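Side-chain contacts in CaaX farnesyltransferase beta subunit Ram1 (Aspergillus fumigatus, PDB 4L9P), which probably transfers, together with its alpha subunit, a farnesyl group from farnesyl diphosphate to a cysteine near the C-terminus of target proteins, using zinc and providing the peptide-binding part: residues E96-N99 with K100-L104; C321-L325 with G326-V330. One frame throughout, in Å; residues are numbered along the deposited sequence.

Contact 1: residues E96-N99 with K100-L104; sequences ETVN and KCLPL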
loop_
_atom_site.group_PDB
_atom_site.type_symbol
_atom_site.label_atom_id
_atom_site.label_comp_id
_atom_site.label_asym_id
_atom_site.label_seq_id
_atom_site.Cartn_x
_atom_site.Cartn_y
_atom_site.Cartn_z
ATOM N N GLU B 96 21.112 6.831 9.781
ATOM C CA GLU B 96 21.830 6.687 8.518
ATOM C C GLU B 96 21.075 7.335 7.368
ATOM O O GLU B 96 21.669 7.953 6.507
ATOM C CB GLU B 96 22.058 5.223 8.203
ATOM C CG GLU B 96 23.068 4.551 9.141
ATOM C CD GLU B 96 23.219 3.056 8.877
ATOM O OE1 GLU B 96 22.606 2.540 7.922
ATOM O OE2 GLU B 96 23.981 2.406 9.654
ATOM N N THR B 97 19.757 7.194 7.365
ATOM C CA THR B 97 18.973 7.744 6.284
ATOM C C THR B 97 19.005 9.269 6.354
ATOM O O THR B 97 19.171 9.952 5.326
ATOM C CB THR B 97 17.500 7.223 6.404
ATOM O OG1 THR B 97 17.508 5.796 6.296
ATOM C CG2 THR B 97 16.612 7.775 5.251
ATOM N N VAL B 98 18.806 9.829 7.523
ATOM C CA VAL B 98 18.930 11.288 7.670
ATOM C C VAL B 98 20.273 11.792 7.209
ATOM O O VAL B 98 20.356 12.806 6.482
ATOM C CB VAL B 98 18.625 11.728 9.135
ATOM C CG1 VAL B 98 19.090 13.185 9.371
ATOM C CG2 VAL B 98 17.127 11.574 9.460
ATOM N N ASN B 99 21.328 11.100 7.567
ATOM C CA ASN B 99 22.656 11.593 7.194
ATOM C C ASN B 99 22.936 11.477 5.732
ATOM O O ASN B 99 23.667 12.350 5.181
ATOM C CB ASN B 99 23.712 10.855 7.993
ATOM C CG ASN B 99 23.655 11.223 9.466
ATOM O OD1 ASN B 99 23.052 12.247 9.815
ATOM N ND2 ASN B 99 24.178 10.374 10.333
ATOM N N LYS B 100 22.388 10.498 5.041
ATOM C CA LYS B 100 22.472 10.463 3.580
ATOM C C LYS B 100 21.641 11.558 2.898
ATOM O O LYS B 100 22.039 12.108 1.847
ATOM C CB LYS B 100 22.031 9.109 3.040
ATOM C CG LYS B 100 23.007 7.965 3.330
ATOM C CD LYS B 100 22.449 6.643 2.802
ATOM C CE LYS B 100 23.359 5.497 3.286
ATOM N NZ LYS B 100 22.963 4.130 2.896
ATOM N N CYS B 101 20.510 11.902 3.494
ATOM C CA CYS B 101 19.646 12.894 2.856
ATOM C C CYS B 101 20.143 14.305 3.080
ATOM O O CYS B 101 19.964 15.134 2.193
ATOM C CB CYS B 101 18.234 12.778 3.431
ATOM S SG CYS B 101 17.306 11.365 2.846
ATOM N N LEU B 102 20.808 14.611 4.190
ATOM C CA LEU B 102 21.120 16.032 4.523
ATOM C C LEU B 102 21.935 16.771 3.470
ATOM O O LEU B 102 21.559 17.863 3.114
ATOM C CB LEU B 102 21.711 16.172 5.949
ATOM C CG LEU B 102 20.641 16.104 7.048
ATOM C CD1 LEU B 102 21.317 15.929 8.376
ATOM C CD2 LEU B 102 19.774 17.388 7.034
ATOM N N PRO B 103 23.006 16.165 2.932
ATOM C CA PRO B 103 23.763 16.967 1.924
ATOM C C PRO B 103 22.931 17.206 0.687
ATOM O O PRO B 103 23.107 18.215 -0.021
ATOM C CB PRO B 103 24.967 16.096 1.570
ATOM C CG PRO B 103 24.765 14.819 2.305
ATOM C CD PRO B 103 23.722 14.956 3.356
ATOM N N LEU B 104 22.063 16.261 0.332
ATOM C CA LEU B 104 21.196 16.428 -0.840
ATOM C C LEU B 104 20.103 17.471 -0.565
ATOM O O LEU B 104 19.828 18.328 -1.447
ATOM C CB LEU B 104 20.594 15.068 -1.192
ATOM C CG LEU B 104 21.625 14.035 -1.698
ATOM C CD1 LEU B 104 21.019 12.639 -1.531
ATOM C CD2 LEU B 104 21.933 14.268 -3.145
#

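Contact 2: residues C321-L325 with G326-V330; sequences CLCLL and GRPEV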
loop_
_atom_site.group_PDB
_atom_site.type_symbol
_atom_site.label_atom_id
_atom_site.label_comp_id
_atom_site.label_asym_id
_atom_site.label_seq_id
_atom_site.Cartn_x
_atom_site.Cartn_y
_atom_site.Cartn_z
ATOM N N CYS B 321 -10.363 2.411 -3.061
ATOM C CA CYS B 321 -11.481 1.496 -3.312
ATOM C C CYS B 321 -12.776 2.051 -2.700
ATOM O O CYS B 321 -13.833 1.970 -3.351
ATOM C CB CYS B 321 -11.131 0.110 -2.706
ATOM S SG CYS B 321 -12.262 -1.158 -3.297
ATOM N N LEU B 322 -12.721 2.617 -1.475
ATOM C CA LEU B 322 -13.955 3.195 -0.870
ATOM C C LEU B 322 -14.510 4.308 -1.755
ATOM O O LEU B 322 -15.733 4.402 -1.929
ATOM C CB LEU B 322 -13.682 3.778 0.528
ATOM C CG LEU B 322 -13.547 2.708 1.610
ATOM C CD1 LEU B 322 -13.143 3.422 2.897
ATOM C CD2 LEU B 322 -14.823 1.893 1.853
ATOM N N CYS B 323 -13.621 5.103 -2.356
ATOM C CA CYS B 323 -14.075 6.181 -3.218
ATOM C C CYS B 323 -14.599 5.691 -4.569
ATOM O O CYS B 323 -15.168 6.509 -5.330
ATOM C CB CYS B 323 -12.935 7.230 -3.403
ATOM S SG CYS B 323 -12.621 8.091 -1.793
ATOM N N LEU B 324 -14.403 4.420 -4.939
ATOM C CA LEU B 324 -15.134 3.840 -6.069
ATOM C C LEU B 324 -16.573 3.422 -5.719
ATOM O O LEU B 324 -17.376 3.041 -6.611
ATOM C CB LEU B 324 -14.381 2.567 -6.537
ATOM C CG LEU B 324 -13.101 2.831 -7.273
ATOM C CD1 LEU B 324 -12.431 1.504 -7.521
ATOM C CD2 LEU B 324 -13.383 3.492 -8.620
ATOM N N LEU B 325 -16.914 3.468 -4.440
ATOM C CA LEU B 325 -18.228 3.017 -3.985
ATOM C C LEU B 325 -19.253 4.119 -3.759
ATOM O O LEU B 325 -20.448 3.830 -3.617
ATOM C CB LEU B 325 -18.114 2.180 -2.696
ATOM C CG LEU B 325 -17.076 1.058 -2.811
ATOM C CD1 LEU B 325 -16.972 0.314 -1.457
ATOM C CD2 LEU B 325 -17.393 0.095 -3.953
ATOM N N GLY B 326 -18.800 5.359 -3.661
ATOM C CA GLY B 326 -19.728 6.481 -3.450
ATOM C C GLY B 326 -18.901 7.722 -3.202
ATOM O O GLY B 326 -17.674 7.711 -3.449
ATOM N N ARG B 327 -19.565 8.802 -2.770
ATOM C CA ARG B 327 -18.845 10.060 -2.560
ATOM C C ARG B 327 -17.922 9.919 -1.363
ATOM O O ARG B 327 -18.278 9.309 -0.359
ATOM C CB ARG B 327 -19.867 11.156 -2.286
ATOM C CG ARG B 327 -20.690 11.453 -3.524
ATOM C CD ARG B 327 -21.664 12.567 -3.264
ATOM N NE ARG B 327 -22.204 13.090 -4.532
ATOM C CZ ARG B 327 -22.800 14.289 -4.687
ATOM N NH1 ARG B 327 -22.993 15.121 -3.657
ATOM N NH2 ARG B 327 -23.251 14.664 -5.884
ATOM N N PRO B 328 -16.714 10.510 -1.429
ATOM C CA PRO B 328 -15.751 10.375 -0.322
ATOM C C PRO B 328 -16.297 10.798 1.040
ATOM O O PRO B 328 -16.104 10.126 2.056
ATOM C CB PRO B 328 -14.610 11.280 -0.752
ATOM C CG PRO B 328 -14.654 11.233 -2.262
ATOM C CD PRO B 328 -16.159 11.218 -2.588
ATOM N N GLU B 329 -17.084 11.887 1.073
ATOM C CA GLU B 329 -17.580 12.385 2.360
ATOM C C GLU B 329 -18.725 11.520 2.921
ATOM O O GLU B 329 -19.142 11.709 4.068
ATOM C CB GLU B 329 -18.067 13.860 2.186
ATOM C CG GLU B 329 -19.307 13.994 1.269
ATOM C CD GLU B 329 -19.038 14.148 -0.236
ATOM O OE1 GLU B 329 -17.970 13.704 -0.748
ATOM O OE2 GLU B 329 -19.944 14.705 -0.956
ATOM N N VAL B 330 -19.219 10.583 2.109
ATOM C CA VAL B 330 -20.192 9.607 2.615
ATOM C C VAL B 330 -19.469 8.347 3.017
ATOM O O VAL B 330 -19.586 7.882 4.161
ATOM C CB VAL B 330 -21.279 9.286 1.550
ATOM C CG1 VAL B 330 -22.214 8.147 2.012
ATOM C CG2 VAL B 330 -22.082 10.590 1.249
#

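Contact 1: residues E96-N99 with K100-L104
L102 CD1 lies off the oxygen end of the flat N99 carboxamide, close to the plane of the group and 4.3 Å from N99 OD1. The puckered ring of P103 turns its CD corner to the N99 carbonyl, P103 CD being 3.2 Å from N99 O. Because the proline nitrogen bears no hydrogen, the usual bond to N99 O is missing and the helix kinks here. One residue earlier the ladder still holds: L102 N donates to V98 O at 3.0 Å, the carbonyl aimed nearly at the nitrogen (163°) although the N-H is bent away (139°). This is a proline-kinked α-helix, part of helix 89-105. Alongside that bond V98 CG1, anti to the backbone N (chi1 166°), touches L102 CD1 at 3.7 Å. On the exposed side K100 runs extended, with K100 CG 3.4 Å from E96 O. K100 NZ and E96 OE1, 5.3 Å apart, are too distant for a salt bridge, though the opposite charges may attract weakly. C101, small enough for a buried face, packs on Y409 and C413 of helix 403-413. T97 OG1, a buried hydroxyl, is hydrogen-bonded to L93 O; its side chain touches L363 and lies about 8 Å from that of the zinc ligand D365.

Contact 2: residues C321-L325 with G326-V330
L322 O accepts the amide of L325 at 2.9 Å from L325 N, while the next amide along, that of G326, stays farther off, with G326 N 3.6 Å from L322 O and no bond formed. The nitrogen of G326 is thus buried without a partner in the model, a polar cost paid where the chain turns out of helical conformation at G326. Just before it, L324 N is bonded to C321 O at 3.0 Å, so both amides reach back three residues, as in a 3-10 turn. G326 then runs almost fully extended, with phi 173° and psi -169°, a conformation that glycine, lacking a side chain, adopts readily. Its carbonyl comes within 3.4 Å of the carbonyl of C323, measured between G326 O and C323 O; as two acceptors they cannot bond to each other. Within the α-α toroid domain, the link from helix 312-323 to helix 328-335 is short. R327 takes the N-cap position of the second helix, and its backbone O receives V330 N at 2.9 Å. P328 suits the first turn that follows, where a backbone N-H is not needed for the helical ladder. Its ring also bridges the turn: C323 SG lies 3.8 Å from P328 CG and almost as near P328 CB, an apolar meeting of a thiol with ring methylenes. With chi1 -68°, anti to the carbonyl carbon, the sulfur is carried toward that ring. Among the surrounding helices, C321 and L324 pack on M258 of helix 251-263, and L322 rests on P289 and L292 of helix 288-293. Beyond the turn, E329 OE2 is hydrogen-bonded to T386 OG1.

Contacts 1 and 2 lie on opposite sides of the chain's centre, with their centres about 39 Å apart, and they share no helix. Contact 1 runs within one helix, 89-105, near the periphery; it is partly buried, with charged and amide side chains on its exposed side and aliphatic or small ones inward. Contact 2 is buried and joins two successive helices of the toroid. Both involve a proline, but with different effects: in 96-104 it interrupts the ladder in the last turn of helix 89-105, whereas in 321-330 it stands at the start of a helix. Three regular main-chain bonds cross contact 1; no hydrogen bond crosses contact 2, where the side-chain contact is C323 sulfur against the P328 ring.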